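Local atomic coordinates of Dot/Icm T4SS effector (Legionella pneumophila, PDB entry 6VVE), a protein that acts as a Legionella effector kinase that is activated by host inositol hexakisphosphate and binds ADP together with manganese. Residues Q231-Y234 and V235-I239; K156-Q159 and P160-E163; E21-K24 and E25-I28. All blocks are in the same frame, centred on the assembly; numbering follows the deposited sequence.

Contact 1 of 3, residues Q231-Y234 and V235-I239; sequences QWLY and VYNFI
Leu233 and Asn237 meet one turn apart on the short alpha-helix 231-239, a helix of the predominantly helical part of this kinase. The tight part of the contact is the carbonyl of Leu233, which takes two donors from one residue. Asn237 N makes the regular i to i+4 bond to Leu233 O at 3.0 Å, and the amide nitrogen Asn237 ND2 adds a second bond to the same Leu233 O, also 3.0 Å long. The two donors come from opposite faces of the carbonyl plane, and the oxygen lies close to the plane of the Asn237 amide. With its CG turned beside its own backbone N (chi1 -83°), the asparagine folds back along the helix instead of reaching outward; its other end, OD1, accepts a bond from Ser285 N, so the amide is held at both polar atoms. Leu233 CB also sits over the centre of the Trp232 ring, 3.9 Å above its plane.

The loose side is that of Phe238: its backbone N still bonds to Tyr234 O, but its ring leads away on the exposed flank, near Ile189 and Arg253. Tyr234, by contrast, is buried, and its hydroxyl bonds to that of Tyr260. Back at the asparagine, the leucine methyl CD1 lies against the amide, 3.2 Å from Asn237 ND2.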
loop_
_atom_site.group_PDB
_atom_site.type_symbol
_atom_site.label_atom_id
_atom_site.label_comp_id
_atom_site.label_asym_id
_atom_site.label_seq_id
_atom_site.Cartn_x
_atom_site.Cartn_y
_atom_site.Cartn_z
ATOM N N GLN A 231 -7.123 1.693 -9.217
ATOM C CA GLN A 231 -5.912 2.461 -8.953
ATOM C C GLN A 231 -4.722 1.894 -9.709
ATOM O O GLN A 231 -3.992 2.629 -10.390
ATOM C CB GLN A 231 -5.652 2.455 -7.441
ATOM C CG GLN A 231 -4.628 3.423 -6.940
ATOM C CD GLN A 231 -4.573 3.432 -5.425
ATOM O OE1 GLN A 231 -4.212 2.435 -4.799
ATOM N NE2 GLN A 231 -4.969 4.544 -4.832
ATOM N N TRP A 232 -4.507 0.583 -9.586
ATOM C CA TRP A 232 -3.368 -0.066 -10.227
ATOM C C TRP A 232 -3.300 0.259 -11.715
ATOM O O TRP A 232 -2.208 0.413 -12.279
ATOM C CB TRP A 232 -3.470 -1.584 -10.034
ATOM C CG TRP A 232 -4.683 -2.152 -10.702
ATOM C CD1 TRP A 232 -5.943 -2.235 -10.181
ATOM C CD2 TRP A 232 -4.756 -2.707 -12.018
ATOM N NE1 TRP A 232 -6.799 -2.805 -11.099
ATOM C CE2 TRP A 232 -6.089 -3.103 -12.233
ATOM C CE3 TRP A 232 -3.826 -2.893 -13.041
ATOM C CZ2 TRP A 232 -6.507 -3.695 -13.423
ATOM C CZ3 TRP A 232 -4.247 -3.488 -14.228
ATOM C CH2 TRP A 232 -5.573 -3.875 -14.406
ATOM N N LEU A 233 -4.460 0.360 -12.370
ATOM C CA LEU A 233 -4.479 0.618 -13.806
ATOM C C LEU A 233 -4.016 2.032 -14.117
ATOM O O LEU A 233 -3.315 2.253 -15.120
ATOM C CB LEU A 233 -5.883 0.380 -14.351
ATOM C CG LEU A 233 -6.096 0.513 -15.855
ATOM C CD1 LEU A 233 -5.365 -0.583 -16.602
ATOM C CD2 LEU A 233 -7.596 0.488 -16.181
ATOM N N TYR A 234 -4.398 3.002 -13.275
ATOM C CA TYR A 234 -3.996 4.386 -13.517
ATOM C C TYR A 234 -2.479 4.535 -13.433
ATOM O O TYR A 234 -1.862 5.215 -14.265
ATOM C CB TYR A 234 -4.650 5.324 -12.505
ATOM C CG TYR A 234 -6.148 5.190 -12.348
ATOM C CD1 TYR A 234 -6.932 4.602 -13.336
ATOM C CD2 TYR A 234 -6.786 5.686 -11.217
ATOM C CE1 TYR A 234 -8.297 4.479 -13.184
ATOM C CE2 TYR A 234 -8.158 5.587 -11.061
ATOM C CZ TYR A 234 -8.905 4.969 -12.038
ATOM O OH TYR A 234 -10.261 4.862 -11.863
ATOM N N VAL A 235 -1.864 3.908 -12.426
ATOM C CA VAL A 235 -0.415 3.993 -12.267
ATOM C C VAL A 235 0.284 3.421 -13.495
ATOM O O VAL A 235 1.191 4.046 -14.069
ATOM C CB VAL A 235 0.026 3.271 -10.980
ATOM C CG1 VAL A 235 1.539 3.279 -10.860
ATOM C CG2 VAL A 235 -0.618 3.914 -9.756
ATOM N N TYR A 236 -0.131 2.227 -13.925
ATOM C CA TYR A 236 0.561 1.576 -15.031
ATOM C C TYR A 236 0.424 2.373 -16.325
ATOM O O TYR A 236 1.404 2.575 -17.050
ATOM C CB TYR A 236 0.033 0.162 -15.235
ATOM C CG TYR A 236 0.866 -0.613 -16.227
ATOM C CD1 TYR A 236 2.046 -1.236 -15.833
ATOM C CD2 TYR A 236 0.479 -0.723 -17.557
ATOM C CE1 TYR A 236 2.816 -1.947 -16.740
ATOM C CE2 TYR A 236 1.239 -1.440 -18.466
ATOM C CZ TYR A 236 2.410 -2.038 -18.053
ATOM O OH TYR A 236 3.181 -2.740 -18.950
ATOM N N ASN A 237 -0.796 2.819 -16.638
ATOM C CA ASN A 237 -1.023 3.525 -17.898
ATOM C C ASN A 237 -0.359 4.895 -17.904
ATOM O O ASN A 237 0.056 5.365 -18.962
ATOM C CB ASN A 237 -2.520 3.661 -18.171
ATOM C CG ASN A 237 -3.101 2.419 -18.817
ATOM O OD1 ASN A 237 -3.305 2.375 -20.034
ATOM N ND2 ASN A 237 -3.357 1.393 -18.012
ATOM N N PHE A 238 -0.254 5.550 -16.745
ATOM C CA PHE A 238 0.456 6.824 -16.690
ATOM C C PHE A 238 1.924 6.641 -17.049
ATOM O O PHE A 238 2.508 7.479 -17.746
ATOM C CB PHE A 238 0.331 7.447 -15.300
ATOM C CG PHE A 238 1.083 8.743 -15.154
ATOM C CD1 PHE A 238 0.582 9.915 -15.694
ATOM C CD2 PHE A 238 2.297 8.785 -14.481
ATOM C CE1 PHE A 238 1.273 11.110 -15.571
ATOM C CE2 PHE A 238 2.991 9.983 -14.350
ATOM C CZ PHE A 238 2.472 11.146 -14.897
ATOM N N ILE A 239 2.535 5.538 -16.590
ATOM C CA ILE A 239 3.961 5.320 -16.821
ATOM C C ILE A 239 4.195 4.696 -18.193
ATOM O O ILE A 239 5.166 5.028 -18.881
ATOM C CB ILE A 239 4.540 4.453 -15.691
ATOM C CG1 ILE A 239 4.299 5.122 -14.332
ATOM C CG2 ILE A 239 6.015 4.200 -15.901
ATOM C CD1 ILE A 239 4.751 4.286 -13.141
#

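Contact 2 of 3, residues K156-Q159 and P160-E163; sequences KIDQ and PKIE
Gln159 and Glu163, one turn apart, are joined twice, once through the backbone, where Glu163 N donates almost straight to Gln159 O at 2.9 Å, and once through their side chains. Followed outward from the main chain, Gln159 CB first lies beside the ring of the next residue, 3.5 Å from Pro160 CD. The following atom, CG, is placed anti to the backbone N (chi1 176°), which sends the chain along the helix flank to meet the glutamate; it lies 3.4 Å from Glu163 OE2 and 3.7 Å from Glu163 CG. Beyond it the chain stays extended, and the amide carbon CD is 3.6 Å from Glu163 OE2. At the tip, Gln159 NE2 donates to Glu163 OE2 at 2.8 Å, a somewhat bent bond (144° at the hydrogen). The amide and carboxylate planes stand 46° apart, and the oxygen is approached nearly end-on to its C-O bond.

This pair spans the first turn of helix 159-174, which a type I beta turn from Lys156 to Gln159 leads into. Asp158 occupies the N-cap position, yet its side chain makes no capping bond: OD2 instead accepts from Asn154 N in the preceding loop. Asp158 and Lys161 run side by side, forming a long salt bridge of 4.0 Å from OD1 to NZ, with a water between Lys161 NZ and, weakly, Asp158 OD2. The ammonium also donates to the carbonyls of Thr197 and Glu198. Glu163 has both carboxylate oxygens engaged, with Tyr236 bonded to OE2 and the backbone N of Lys288 to OE1.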
loop_
_atom_site.group_PDB
_atom_site.type_symbol
_atom_site.label_atom_id
_atom_site.label_comp_id
_atom_site.label_asym_id
_atom_site.label_seq_id
_atom_site.Cartn_x
_atom_site.Cartn_y
_atom_site.Cartn_z
ATOM N N LYS A 156 12.575 1.524 -18.950
ATOM C CA LYS A 156 12.759 0.320 -19.761
ATOM C C LYS A 156 13.571 -0.735 -19.009
ATOM O O LYS A 156 13.123 -1.876 -18.846
ATOM C CB LYS A 156 13.435 0.677 -21.089
ATOM C CG LYS A 156 13.682 -0.509 -22.015
ATOM C CD LYS A 156 12.456 -0.849 -22.869
ATOM C CE LYS A 156 12.724 -2.074 -23.746
ATOM N NZ LYS A 156 11.492 -2.636 -24.368
ATOM N N ILE A 157 14.779 -0.374 -18.563
ATOM C CA ILE A 157 15.638 -1.355 -17.906
ATOM C C ILE A 157 14.970 -1.887 -16.644
ATOM O O ILE A 157 15.104 -3.071 -16.308
ATOM C CB ILE A 157 17.019 -0.748 -17.599
ATOM C CG1 ILE A 157 17.775 -0.406 -18.887
ATOM C CG2 ILE A 157 17.843 -1.716 -16.753
ATOM C CD1 ILE A 157 18.359 -1.607 -19.611
ATOM N N ASP A 158 14.236 -1.030 -15.927
ATOM C CA ASP A 158 13.566 -1.414 -14.687
ATOM C C ASP A 158 12.058 -1.568 -14.861
ATOM O O ASP A 158 11.311 -1.477 -13.883
ATOM C CB ASP A 158 13.866 -0.391 -13.590
ATOM C CG ASP A 158 15.358 -0.224 -13.334
ATOM O OD1 ASP A 158 16.062 -1.248 -13.209
ATOM O OD2 ASP A 158 15.824 0.936 -13.281
ATOM N N GLN A 159 11.594 -1.811 -16.082
ATOM C CA GLN A 159 10.165 -2.018 -16.296
ATOM C C GLN A 159 9.609 -3.168 -15.463
ATOM O O GLN A 159 8.486 -3.034 -14.945
ATOM C CB GLN A 159 9.887 -2.262 -17.783
ATOM C CG GLN A 159 8.436 -2.592 -18.084
ATOM C CD GLN A 159 8.050 -2.282 -19.514
ATOM O OE1 GLN A 159 8.910 -2.035 -20.359
ATOM N NE2 GLN A 159 6.755 -2.285 -19.790
ATOM N N PRO A 160 10.311 -4.292 -15.287
ATOM C CA PRO A 160 9.760 -5.361 -14.433
ATOM C C PRO A 160 9.509 -4.919 -13.004
ATOM O O PRO A 160 8.557 -5.402 -12.379
ATOM C CB PRO A 160 10.838 -6.458 -14.506
ATOM C CG PRO A 160 11.572 -6.185 -15.793
ATOM C CD PRO A 160 11.570 -4.692 -15.951
ATOM N N LYS A 161 10.337 -4.018 -12.461
ATOM C CA LYS A 161 10.093 -3.512 -11.112
ATOM C C LYS A 161 8.716 -2.868 -11.010
ATOM O O LYS A 161 7.955 -3.128 -10.065
ATOM C CB LYS A 161 11.168 -2.501 -10.725
ATOM C CG LYS A 161 12.518 -3.094 -10.406
ATOM C CD LYS A 161 13.458 -2.036 -9.846
ATOM C CE LYS A 161 14.888 -2.545 -9.782
ATOM N NZ LYS A 161 15.818 -1.508 -9.266
ATOM N N ILE A 162 8.383 -2.009 -11.973
ATOM C CA ILE A 162 7.103 -1.316 -11.937
ATOM C C ILE A 162 5.966 -2.288 -12.229
ATOM O O ILE A 162 4.910 -2.234 -11.593
ATOM C CB ILE A 162 7.113 -0.131 -12.924
ATOM C CG1 ILE A 162 8.338 0.753 -12.680
ATOM C CG2 ILE A 162 5.829 0.672 -12.791
ATOM C CD1 ILE A 162 8.398 1.990 -13.546
ATOM N N GLU A 163 6.161 -3.184 -13.197
ATOM C CA GLU A 163 5.157 -4.203 -13.486
ATOM C C GLU A 163 4.826 -5.006 -12.231
ATOM O O GLU A 163 3.652 -5.182 -11.883
ATOM C CB GLU A 163 5.649 -5.125 -14.605
ATOM C CG GLU A 163 6.090 -4.409 -15.876
ATOM C CD GLU A 163 5.194 -4.698 -17.072
ATOM O OE1 GLU A 163 4.416 -5.673 -17.031
ATOM O OE2 GLU A 163 5.266 -3.935 -18.058
HETATM O O HOH W 1 15.634 1.309 -10.047
#

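Contact 3 of 3, residues E21-K24 and E25-I28; sequences EPNK and EFKI
An Asx turn leads the loop 21-24 into strand 26-30 of the four-stranded antiparallel sheet, with Asn23 as its pivot. The side-chain oxygen of this residue stands in for a backbone carbonyl and collects two consecutive amides: Glu25 N donates to Asn23 OD1 at 3.1 Å, the bond that defines the turn, and Phe26 N adds another to Asn23 OD1 at 2.9 Å. The two arrive differently. Glu25 N lies in the plane of the side-chain carbonyl, whereas Phe26 N comes from above that plane, 45° out of it. With CG roughly anti to the backbone N (chi1 -151°), the amide is swung over the bend it closes. Its other end is also tied, since ND2 donates to Ser20 O, and rotation of the amide is thereby restrained.

A second link crosses the mouth of the bend. Lys27 bends at chi2 and then runs straight, passing its CE 3.2 Å from Asn23 O and bringing NZ to the carboxylate of Glu21. The Lys27 NZ to Glu21 OE1 salt bridge is 3.2 Å long, a weak hydrogen bond made where the two side chains cross at about a right angle.

Just before the strand Glu25 pairs with Phe40 of strand 34-41; within it Lys27 pairs with Val38, and on the other edge Ile28 pairs with Leu14. The Phe26 side chain packs against Ile113 and Glu114 of helix 102-121.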
loop_
_atom_site.group_PDB
_atom_site.type_symbol
_atom_site.label_atom_id
_atom_site.label_comp_id
_atom_site.label_asym_id
_atom_site.label_seq_id
_atom_site.Cartn_x
_atom_site.Cartn_y
_atom_site.Cartn_z
ATOM N N GLU A 21 -4.508 -1.328 25.964
ATOM C CA GLU A 21 -4.142 -2.347 26.931
ATOM C C GLU A 21 -5.276 -2.557 27.926
ATOM O O GLU A 21 -5.874 -1.582 28.393
ATOM C CB GLU A 21 -2.866 -1.940 27.689
ATOM C CG GLU A 21 -1.903 -3.086 27.958
ATOM C CD GLU A 21 -1.351 -3.685 26.678
ATOM O OE1 GLU A 21 -0.812 -4.811 26.725
ATOM O OE2 GLU A 21 -1.463 -3.023 25.623
ATOM N N PRO A 22 -5.606 -3.812 28.269
ATOM C CA PRO A 22 -5.073 -5.062 27.704
ATOM C C PRO A 22 -5.647 -5.352 26.323
ATOM O O PRO A 22 -6.635 -4.733 25.928
ATOM C CB PRO A 22 -5.510 -6.127 28.717
ATOM C CG PRO A 22 -5.869 -5.368 29.965
ATOM C CD PRO A 22 -6.429 -4.068 29.464
ATOM N N ASN A 23 -5.035 -6.287 25.601
ATOM C CA ASN A 23 -5.417 -6.603 24.228
ATOM C C ASN A 23 -5.568 -8.108 24.084
ATOM O O ASN A 23 -4.654 -8.863 24.436
ATOM C CB ASN A 23 -4.370 -6.077 23.238
ATOM C CG ASN A 23 -4.965 -5.737 21.892
ATOM O OD1 ASN A 23 -5.406 -6.619 21.152
ATOM N ND2 ASN A 23 -4.972 -4.446 21.561
ATOM N N LYS A 24 -6.716 -8.544 23.569
ATOM C CA LYS A 24 -6.943 -9.963 23.353
ATOM C C LYS A 24 -6.517 -10.429 21.965
ATOM O O LYS A 24 -6.296 -11.628 21.772
ATOM C CB LYS A 24 -8.424 -10.307 23.544
ATOM C CG LYS A 24 -9.116 -9.547 24.658
ATOM C CD LYS A 24 -10.386 -10.264 25.096
ATOM C CE LYS A 24 -10.077 -11.395 26.069
ATOM N NZ LYS A 24 -10.190 -10.941 27.485
ATOM N N GLU A 25 -6.383 -9.513 21.003
ATOM C CA GLU A 25 -6.216 -9.877 19.602
ATOM C C GLU A 25 -4.807 -9.680 19.080
ATOM O O GLU A 25 -4.340 -10.489 18.279
ATOM C CB GLU A 25 -7.183 -9.067 18.728
ATOM C CG GLU A 25 -8.629 -9.077 19.203
ATOM C CD GLU A 25 -9.560 -8.320 18.270
ATOM O OE1 GLU A 25 -9.118 -7.941 17.162
ATOM O OE2 GLU A 25 -10.734 -8.105 18.644
ATOM N N PHE A 26 -4.109 -8.630 19.500
ATOM C CA PHE A 26 -2.813 -8.297 18.933
ATOM C C PHE A 26 -1.844 -7.858 20.021
ATOM O O PHE A 26 -2.236 -7.197 20.991
ATOM C CB PHE A 26 -2.930 -7.176 17.884
ATOM C CG PHE A 26 -3.815 -7.516 16.723
ATOM C CD1 PHE A 26 -3.322 -8.243 15.649
ATOM C CD2 PHE A 26 -5.136 -7.104 16.693
ATOM C CE1 PHE A 26 -4.125 -8.554 14.575
ATOM C CE2 PHE A 26 -5.951 -7.416 15.617
ATOM C CZ PHE A 26 -5.443 -8.138 14.555
ATOM N N LYS A 27 -0.570 -8.222 19.840
ATOM C CA LYS A 27 0.507 -7.826 20.735
ATOM C C LYS A 27 1.714 -7.438 19.895
ATOM O O LYS A 27 1.910 -7.964 18.793
ATOM C CB LYS A 27 0.894 -8.946 21.706
ATOM C CG LYS A 27 -0.199 -9.347 22.684
ATOM C CD LYS A 27 -0.392 -8.300 23.777
ATOM C CE LYS A 27 -1.488 -8.725 24.749
ATOM N NZ LYS A 27 -1.733 -7.708 25.811
ATOM N N ILE A 28 2.537 -6.540 20.436
ATOM C CA ILE A 28 3.766 -6.096 19.790
ATOM C C ILE A 28 4.943 -6.576 20.629
ATOM O O ILE A 28 4.990 -6.325 21.845
ATOM C CB ILE A 28 3.809 -4.567 19.629
ATOM C CG1 ILE A 28 2.568 -4.065 18.893
ATOM C CG2 ILE A 28 5.079 -4.154 18.901
ATOM C CD1 ILE A 28 2.421 -4.594 17.488
#

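In the fold
Contacts 1 and 2 belong together: their centres are about 13 Å apart, and a tyrosine-glutamate bond and the packing of Ile239 on Ile162 join helix 231-239 to the start of helix 159-174. Contact 1 is mostly buried, and its side-chain polar ends find partners within the protein, such as Ser285 and Tyr260; contact 2 is a surface helix start where charges, a water and loop carbonyls share the work. Contact 3, also at the surface, stands apart, its centre about 38 Å from that of contact 1 and across the chain's centre. Within contact 3 the asparagine amide accepts hydrogen bonds from backbone N-H groups; within contact 1 it donates to a backbone carbonyl.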